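Local coordinates for protein probable ss-1,3-N-acetylglucosaminyltransferase (Staphylococcus aureus subsp. aureus N315, PDB 6H21) that belongs to glycosyltransferase family 2, pairing a GT-A-type domain that holds uridine-diphosphate-N-acetylglucosamine with a helical linker domain, at residues K20-I25 and Q45-T50; N89-R94 and T196-L201; P259-Q264 and H268-K273. All blocks are in the same frame, centred on the assembly; numbering follows the deposited sequence.

Overall arrangement
Followed from the N terminus, the three contacts come one after another, and none nests in or crosses another. Contact 1 closes the loop that joins strand 22-28 to strand 52-58 through helix 35-43. Contact 2 spans about a hundred residues and brings the start of helix 91-100 to that of helix 198-207 at the ligand pocket. It touches contact 1 where Ile25 packs on the backbone of Arg94, although their centres are about 23 Å apart. Contact 3 is a local closure at the loop between helices 242-256 and 264-281. Helix 242-256 relates it to contact 2: Ala197 and Glu198 pack on Thr247, and Leu270 on Ile255.

Contact 1: K20-I25 and Q45-T50; sequences KKVSVI and QTMKST
The ammonium group of Lys20 reaches across to the backbone of Thr50, its NZ donating to Thr50 O over 2.9 Å. The nitrogen does not sit in line with the carbonyl: the C=O...donor angle is 134°, and NZ lies 34° out of the carbonyl plane. The chain bends at its second torsion (chi2 -73°) and then runs extended; this bend brings the methylenes next to the same oxygen, with Lys20 CD 3.4 Å from Thr50 O. A long, flexible lysine suits this partly exposed place, since it spans the gap to the carbonyl of Thr50, a residue whose side chain sets off away from the contact. Segment 20-25 enters strand 22-28 here, and segment 45-50 is the loop that brings the chain from helix 35-43 back to strand 52-58. Together they belong to a beta-alpha-beta crossover of the Rossmann-like GT-A fold, and the contact lies where the two neighbouring parallel strands begin. Next to the polar bridge, Met47 supplies the apolar part. Its CG stands anti to the backbone N, and a bend at the last torsion brings CE up to two partners: Lys21 CD at 4.1 Å and Val22 CG2 at 4.3 Å. Unbranched and pliable, methionine can fit its methyl end against both a lysine stem and a branched strand residue. Met47 also touches Tyr52 of the second strand and Glu121 of helix 119-129. Lys21 runs straight beyond CG and crosses Met47 at a slant, touching it through CD, while its NZ points on to Asp51 in a long, weak ion pair.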
# COMPACT_ATOMS: atom_id res chain seq x y z
N LYS C 20 33.51 32.82 36.67
CA LYS C 20 33.93 32.80 35.27
C LYS C 20 32.71 33.08 34.38
O LYS C 20 31.58 32.74 34.74
CB LYS C 20 34.52 31.44 34.90
CG LYS C 20 35.71 30.98 35.74
CD LYS C 20 36.98 31.72 35.44
CE LYS C 20 38.15 31.18 36.24
NZ LYS C 20 39.22 32.19 36.35
N LYS C 21 32.96 33.69 33.22
CA LYS C 21 31.95 33.87 32.19
C LYS C 21 31.58 32.52 31.56
O LYS C 21 30.40 32.30 31.23
CB LYS C 21 32.47 34.81 31.09
CG LYS C 21 32.69 36.25 31.50
CD LYS C 21 33.26 37.09 30.37
CE LYS C 21 33.36 38.56 30.70
NZ LYS C 21 33.86 39.34 29.55
N VAL C 22 32.58 31.65 31.38
CA VAL C 22 32.43 30.38 30.65
C VAL C 22 33.33 29.29 31.25
O VAL C 22 34.52 29.52 31.47
CB VAL C 22 32.76 30.56 29.15
CG1 VAL C 22 32.58 29.25 28.39
CG2 VAL C 22 31.94 31.66 28.51
N SER C 23 32.74 28.11 31.45
CA SER C 23 33.43 26.83 31.61
C SER C 23 33.28 25.98 30.34
O SER C 23 32.18 25.56 30.01
CB SER C 23 32.89 26.06 32.79
OG SER C 23 33.06 26.77 34.00
N VAL C 24 34.40 25.69 29.66
CA VAL C 24 34.43 24.68 28.62
C VAL C 24 34.58 23.31 29.30
O VAL C 24 35.52 23.10 30.07
CB VAL C 24 35.54 24.94 27.59
CG1 VAL C 24 35.53 23.91 26.47
CG2 VAL C 24 35.43 26.34 27.02
N ILE C 25 33.63 22.41 29.02
CA ILE C 25 33.58 21.08 29.59
C ILE C 25 33.93 20.08 28.49
O ILE C 25 33.18 19.94 27.53
CB ILE C 25 32.20 20.81 30.22
CG1 ILE C 25 31.88 21.83 31.32
CG2 ILE C 25 32.10 19.38 30.72
CD1 ILE C 25 30.49 21.73 31.89
N GLN C 45 42.05 31.42 22.94
CA GLN C 45 40.82 32.19 22.70
C GLN C 45 41.12 33.70 22.77
O GLN C 45 42.04 34.12 23.47
CB GLN C 45 39.75 31.82 23.73
CG GLN C 45 39.14 30.45 23.49
CD GLN C 45 38.40 30.39 22.18
OE1 GLN C 45 37.46 31.16 21.95
NE2 GLN C 45 38.83 29.49 21.31
N THR C 46 40.31 34.50 22.08
CA THR C 46 40.39 35.96 22.20
C THR C 46 39.86 36.43 23.55
O THR C 46 40.26 37.47 24.03
CB THR C 46 39.63 36.66 21.08
OG1 THR C 46 38.27 36.21 21.13
CG2 THR C 46 40.26 36.40 19.74
N MET C 47 38.95 35.65 24.16
CA MET C 47 38.47 35.95 25.51
C MET C 47 39.66 35.95 26.48
O MET C 47 40.55 35.11 26.37
CB MET C 47 37.44 34.93 26.00
CG MET C 47 37.00 35.18 27.44
SD MET C 47 35.59 34.16 27.93
CE MET C 47 34.27 34.97 27.03
N LYS C 48 39.60 36.88 27.43
CA LYS C 48 40.58 37.05 28.51
C LYS C 48 40.71 35.71 29.25
O LYS C 48 39.73 35.07 29.61
CB LYS C 48 40.10 38.20 29.41
CG LYS C 48 41.14 38.83 30.32
CD LYS C 48 40.74 40.20 30.82
N SER C 49 41.95 35.30 29.47
CA SER C 49 42.27 33.99 29.99
C SER C 49 41.63 33.79 31.38
O SER C 49 41.19 32.69 31.72
CB SER C 49 43.76 33.80 30.02
OG SER C 49 44.07 32.51 30.52
N THR C 50 41.58 34.88 32.17
CA THR C 50 41.03 34.85 33.52
C THR C 50 39.50 34.72 33.50
O THR C 50 38.90 34.37 34.52
CB THR C 50 41.48 36.09 34.30
OG1 THR C 50 40.93 37.25 33.67
CG2 THR C 50 42.98 36.24 34.37

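Contact 2: N89-R94 and T196-L201; sequences NASVPR and TAEDQL. With UD1 (uridine-diphosphate-N-acetylglucosamine), chain X.
Arg94 and Asp199 meet with their side chains at about a right angle, and the planes of guanidinium and carboxylate are 45° apart. Arg94 NH1 donates to Asp199 OD2 over 2.8 Å in a nearly straight salt bridge (172° at the hydrogen). The oxygen lies in the guanidinium plane, at its edge, whereas on the other side the nitrogen approaches from above the carboxylate plane. Arginine suits the place because its chain, extended from CG to NE, carries a flat group with several donors into the pocket: Arg94 NH2 also binds O4' of uridine-diphosphate-N-acetylglucosamine at 2.9 Å and pairs with Asp110, probably part of the DxD motif beside manganese. Ala90 CB lies over one guanidinium face toward its rim, 3.3 Å above the plane, and its small methyl also comes within 3.4 Å of the ligand's O4B. Asp199, projecting from the first turn of helix 198-207, accepts at OD2 from the ligand's O6' at 2.6 Å as well. Its other oxygen, OD1, accepts a hydrogen bond from a water 2.7 Å away, which is also bonded to Ser91 OG. That hydroxyl further pairs with Lys191 O and rests near CB of Glu198, whose own carboxylate turns to Ser194 N. At the start of helix 91-100, Asn89 OD1 accepts from Ser91 N, a capping bond that probably helps hold the turn leading to Arg94. The sugar's O4' is thus met by a cationic donor and its O6' by an anionic acceptor, and because those two groups grip each other, the salt bridge probably helps fix the spacing with which both hydroxyls are held.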
# COMPACT_ATOMS: atom_id res chain seq x y z
N ASN C 89 30.68 6.63 27.51
CA ASN C 89 30.26 7.77 26.64
C ASN C 89 30.34 9.10 27.42
O ASN C 89 30.79 9.13 28.56
CB ASN C 89 28.87 7.55 26.04
CG ASN C 89 27.79 7.45 27.09
OD1 ASN C 89 27.59 8.38 27.86
ND2 ASN C 89 27.11 6.32 27.13
N ALA C 90 29.88 10.20 26.80
CA ALA C 90 30.12 11.57 27.31
C ALA C 90 29.22 11.94 28.50
O ALA C 90 29.53 12.91 29.21
CB ALA C 90 29.96 12.58 26.20
N SER C 91 28.16 11.17 28.77
CA SER C 91 27.13 11.60 29.73
C SER C 91 27.69 11.84 31.15
O SER C 91 27.55 12.93 31.68
CB SER C 91 25.95 10.65 29.72
OG SER C 91 25.26 10.76 28.47
N VAL C 92 28.32 10.83 31.78
CA VAL C 92 28.81 10.98 33.17
C VAL C 92 29.93 12.03 33.24
O VAL C 92 29.89 12.92 34.10
CB VAL C 92 29.26 9.62 33.75
CG1 VAL C 92 30.00 9.78 35.06
CG2 VAL C 92 28.07 8.68 33.94
N PRO C 93 30.98 11.96 32.39
CA PRO C 93 32.01 13.00 32.37
C PRO C 93 31.44 14.42 32.20
O PRO C 93 31.89 15.33 32.85
CB PRO C 93 32.92 12.66 31.17
CG PRO C 93 32.59 11.21 30.81
CD PRO C 93 31.24 10.89 31.41
N ARG C 94 30.45 14.59 31.32
CA ARG C 94 29.83 15.89 31.14
C ARG C 94 29.06 16.30 32.41
O ARG C 94 29.13 17.48 32.81
CB ARG C 94 28.93 15.92 29.90
CG ARG C 94 29.67 16.02 28.58
CD ARG C 94 28.70 15.91 27.42
NE ARG C 94 29.28 15.93 26.08
CZ ARG C 94 28.63 15.54 24.99
NH1 ARG C 94 27.42 15.01 25.13
NH2 ARG C 94 29.17 15.65 23.78
N THR C 196 22.56 6.27 22.56
CA THR C 196 22.16 7.23 21.52
C THR C 196 21.01 8.13 22.01
O THR C 196 20.23 7.77 22.94
CB THR C 196 21.80 6.51 20.22
OG1 THR C 196 20.77 5.56 20.49
CG2 THR C 196 22.98 5.80 19.60
N ALA C 197 20.96 9.32 21.39
CA ALA C 197 19.93 10.37 21.57
C ALA C 197 19.97 11.07 22.95
O ALA C 197 19.15 11.97 23.19
CB ALA C 197 18.56 9.81 21.28
N GLU C 198 20.93 10.73 23.82
CA GLU C 198 21.02 11.38 25.16
C GLU C 198 21.29 12.89 25.02
O GLU C 198 20.82 13.69 25.82
CB GLU C 198 22.15 10.81 26.02
CG GLU C 198 22.09 9.32 26.20
CD GLU C 198 21.01 8.84 27.16
OE1 GLU C 198 19.94 9.48 27.21
OE2 GLU C 198 21.26 7.84 27.88
N ASP C 199 22.09 13.24 24.01
CA ASP C 199 22.46 14.62 23.74
C ASP C 199 21.23 15.39 23.25
O ASP C 199 20.98 16.51 23.69
CB ASP C 199 23.65 14.68 22.77
CG ASP C 199 24.95 14.17 23.37
OD1 ASP C 199 24.91 13.58 24.46
OD2 ASP C 199 26.02 14.39 22.74
N GLN C 200 20.43 14.78 22.37
CA GLN C 200 19.15 15.37 21.94
C GLN C 200 18.25 15.65 23.16
O GLN C 200 17.63 16.71 23.24
CB GLN C 200 18.38 14.41 21.03
CG GLN C 200 18.97 14.24 19.64
CD GLN C 200 18.05 13.40 18.78
OE1 GLN C 200 16.91 13.77 18.50
NE2 GLN C 200 18.53 12.23 18.37
N LEU C 201 18.17 14.70 24.08
CA LEU C 201 17.30 14.80 25.22
C LEU C 201 17.73 15.97 26.12
O LEU C 201 16.88 16.72 26.58
CB LEU C 201 17.29 13.49 26.01
CG LEU C 201 16.51 13.53 27.32
CD1 LEU C 201 15.08 13.99 27.09
CD2 LEU C 201 16.52 12.18 28.02
C1' UD1 X . 28.93 12.09 18.22
C2' UD1 X . 28.02 13.25 17.79
C3' UD1 X . 28.29 14.47 18.66
C4' UD1 X . 28.15 14.09 20.14
C5' UD1 X . 28.96 12.84 20.49
C6' UD1 X . 28.73 12.38 21.93
C7' UD1 X . 27.35 13.30 15.42
C8' UD1 X . 27.75 13.74 14.04
N2' UD1 X . 28.23 13.57 16.39
O1' UD1 X . 30.29 12.53 18.04
O3' UD1 X . 27.37 15.53 18.33
O4' UD1 X . 28.61 15.19 20.93
O5' UD1 X . 28.68 11.75 19.58
O6' UD1 X . 27.35 12.22 22.23
O7' UD1 X . 26.30 12.73 15.63
N1 UD1 X . 33.93 9.95 25.37
C2 UD1 X . 33.83 9.68 26.75
N3 UD1 X . 33.82 8.44 27.21
C4 UD1 X . 33.91 7.40 26.38
C5 UD1 X . 34.01 7.62 25.01
C6 UD1 X . 34.01 8.93 24.50
O2 UD1 X . 33.74 10.60 27.57
O4 UD1 X . 33.91 6.26 26.88
C1B UD1 X . 33.91 11.36 24.96
C2B UD1 X . 34.95 11.71 23.90
O2' UD1 X . 36.24 11.88 24.48
C3B UD1 X . 34.36 12.99 23.33
C4B UD1 X . 32.85 12.79 23.48
O4B UD1 X . 32.65 11.71 24.40
O3B UD1 X . 34.78 14.13 24.09
C5B UD1 X . 32.17 12.44 22.17
O5B UD1 X . 32.94 11.43 21.52
PA UD1 X . 33.32 11.52 19.97
O1A UD1 X . 34.14 10.31 19.68
O2A UD1 X . 33.80 12.91 19.56
O3A UD1 X . 31.88 11.30 19.34
PB UD1 X . 31.52 11.55 17.81
O1B UD1 X . 31.05 10.26 17.23
O2B UD1 X . 32.61 12.33 17.07
O HOH W 1 26.26 12.28 26.34

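Contact 3: P259-Q264 and H268-K273; sequences PIYKNQ and HQLAGK
Tyr261 is the first residue of 259-264 to reach the helix, meeting Leu270 through the root of its side chain. Leu270 CD1 lies 3.7 Å from both Tyr261 CB and Tyr261 CG, arriving obliquely to the ring, and the two side chains cross at about a right angle. The preceding Ile260 lies over one ring face toward the rim, its CG2 3.8 Å above the plane, so the aromatic is packed from its own loop as well as from the helix. Tyrosine fits because its apolar base meets leucine while its hydroxyl continues to the hydroxyl of Tyr213, in strand 213-216. Farther along, Asn263 takes the N-cap position, its OD1 accepting from Lys266 N. Asparagine is apt there, having a short side chain whose oxygen can reach a backbone N-H of the first turn. This is the loop between helices 242-256 and 264-281 in the TarS-type linker domain, and Leu270 also touches Ile255 of the earlier helix. With Gln264 the chain is helical: His268 N donates to Gln264 O over 3.0 Å, at 163° about the hydrogen, a regular alpha-helical bond from residue i+4 to i. The same oxygen also lies over one face of the His268 imidazole, 3.3 Å above its plane and toward the rim, because chi1 of -67° folds the ring back along the helix. Gln264, bent at its second torsion, brings its amide beside that ring, NE2 4.0 Å from His268 CE1, with the two planes almost perpendicular (87°). Its OE1 is taken by Arg267, whereas His268 ND1 bonds to the hydroxyl of Tyr256, joining the ring to the end of helix 242-256.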
# COMPACT_ATOMS: atom_id res chain seq x y z
N PRO C 259 7.29 23.91 31.07
CA PRO C 259 6.73 25.09 31.72
C PRO C 259 6.75 26.37 30.86
O PRO C 259 6.04 27.31 31.16
CB PRO C 259 7.61 25.32 32.95
CG PRO C 259 8.90 24.60 32.64
CD PRO C 259 8.56 23.49 31.67
N ILE C 260 7.56 26.39 29.80
CA ILE C 260 7.62 27.52 28.87
C ILE C 260 6.49 27.40 27.85
O ILE C 260 5.73 28.32 27.67
CB ILE C 260 8.99 27.59 28.16
CG1 ILE C 260 10.16 27.67 29.15
CG2 ILE C 260 9.01 28.73 27.16
CD1 ILE C 260 10.12 28.85 30.07
N TYR C 261 6.47 26.27 27.14
CA TYR C 261 5.49 25.99 26.14
C TYR C 261 4.34 25.24 26.82
O TYR C 261 4.25 24.02 26.78
CB TYR C 261 6.12 25.23 24.96
CG TYR C 261 7.32 25.95 24.38
CD1 TYR C 261 7.15 26.97 23.45
CD2 TYR C 261 8.61 25.65 24.78
CE1 TYR C 261 8.23 27.67 22.95
CE2 TYR C 261 9.70 26.34 24.29
CZ TYR C 261 9.52 27.36 23.36
OH TYR C 261 10.59 28.03 22.85
N LYS C 262 3.46 26.00 27.46
CA LYS C 262 2.46 25.41 28.36
C LYS C 262 1.11 25.27 27.64
O LYS C 262 0.28 24.50 28.08
CB LYS C 262 2.34 26.21 29.66
CG LYS C 262 2.24 27.71 29.49
CD LYS C 262 2.59 28.47 30.74
CE LYS C 262 2.96 29.90 30.45
NZ LYS C 262 1.90 30.54 29.62
N ASN C 263 0.91 25.96 26.51
CA ASN C 263 -0.30 25.78 25.73
C ASN C 263 -0.30 24.37 25.13
O ASN C 263 0.68 23.92 24.50
CB ASN C 263 -0.45 26.85 24.66
CG ASN C 263 -1.72 26.67 23.86
OD1 ASN C 263 -1.71 26.03 22.82
ND2 ASN C 263 -2.83 27.22 24.35
N GLN C 264 -1.44 23.67 25.29
CA GLN C 264 -1.50 22.27 24.98
C GLN C 264 -1.33 22.06 23.46
O GLN C 264 -0.67 21.12 23.02
CB GLN C 264 -2.80 21.69 25.54
CG GLN C 264 -2.80 20.18 25.60
CD GLN C 264 -1.66 19.59 26.40
OE1 GLN C 264 -1.04 20.23 27.25
NE2 GLN C 264 -1.38 18.32 26.11
N HIS C 268 1.47 19.95 21.21
CA HIS C 268 1.13 19.09 20.08
C HIS C 268 1.96 19.46 18.85
O HIS C 268 2.46 18.60 18.15
CB HIS C 268 -0.36 19.16 19.72
CG HIS C 268 -1.29 18.61 20.76
ND1 HIS C 268 -0.98 17.51 21.53
CD2 HIS C 268 -2.54 18.99 21.12
CE1 HIS C 268 -1.98 17.25 22.35
NE2 HIS C 268 -2.96 18.14 22.11
N GLN C 269 2.10 20.77 18.61
CA GLN C 269 2.83 21.27 17.45
C GLN C 269 4.32 20.91 17.58
O GLN C 269 4.91 20.45 16.62
CB GLN C 269 2.70 22.79 17.32
CG GLN C 269 3.40 23.33 16.08
CD GLN C 269 3.48 24.83 16.10
OE1 GLN C 269 3.88 25.44 17.09
NE2 GLN C 269 3.10 25.44 14.99
N LEU C 270 4.91 21.14 18.75
CA LEU C 270 6.33 20.83 18.96
C LEU C 270 6.58 19.32 18.81
O LEU C 270 7.57 18.91 18.23
CB LEU C 270 6.74 21.34 20.34
CG LEU C 270 6.88 22.85 20.45
CD1 LEU C 270 6.98 23.26 21.91
CD2 LEU C 270 8.09 23.35 19.67
N ALA C 271 5.68 18.52 19.37
CA ALA C 271 5.73 17.07 19.32
C ALA C 271 5.65 16.58 17.86
O ALA C 271 6.39 15.67 17.48
CB ALA C 271 4.63 16.51 20.17
N GLY C 272 4.77 17.19 17.06
CA GLY C 272 4.63 16.88 15.63
C GLY C 272 5.88 17.25 14.83
O GLY C 272 6.31 16.52 13.91
N LYS C 273 6.45 18.41 15.13
CA LYS C 273 7.68 18.82 14.47
C LYS C 273 8.82 17.87 14.84
O LYS C 273 9.68 17.56 13.98
CB LYS C 273 8.01 20.27 14.82
CG LYS C 273 6.99 21.27 14.27
CD LYS C 273 6.92 21.30 12.76
CE LYS C 273 5.65 21.97 12.28
NZ LYS C 273 5.67 22.18 10.81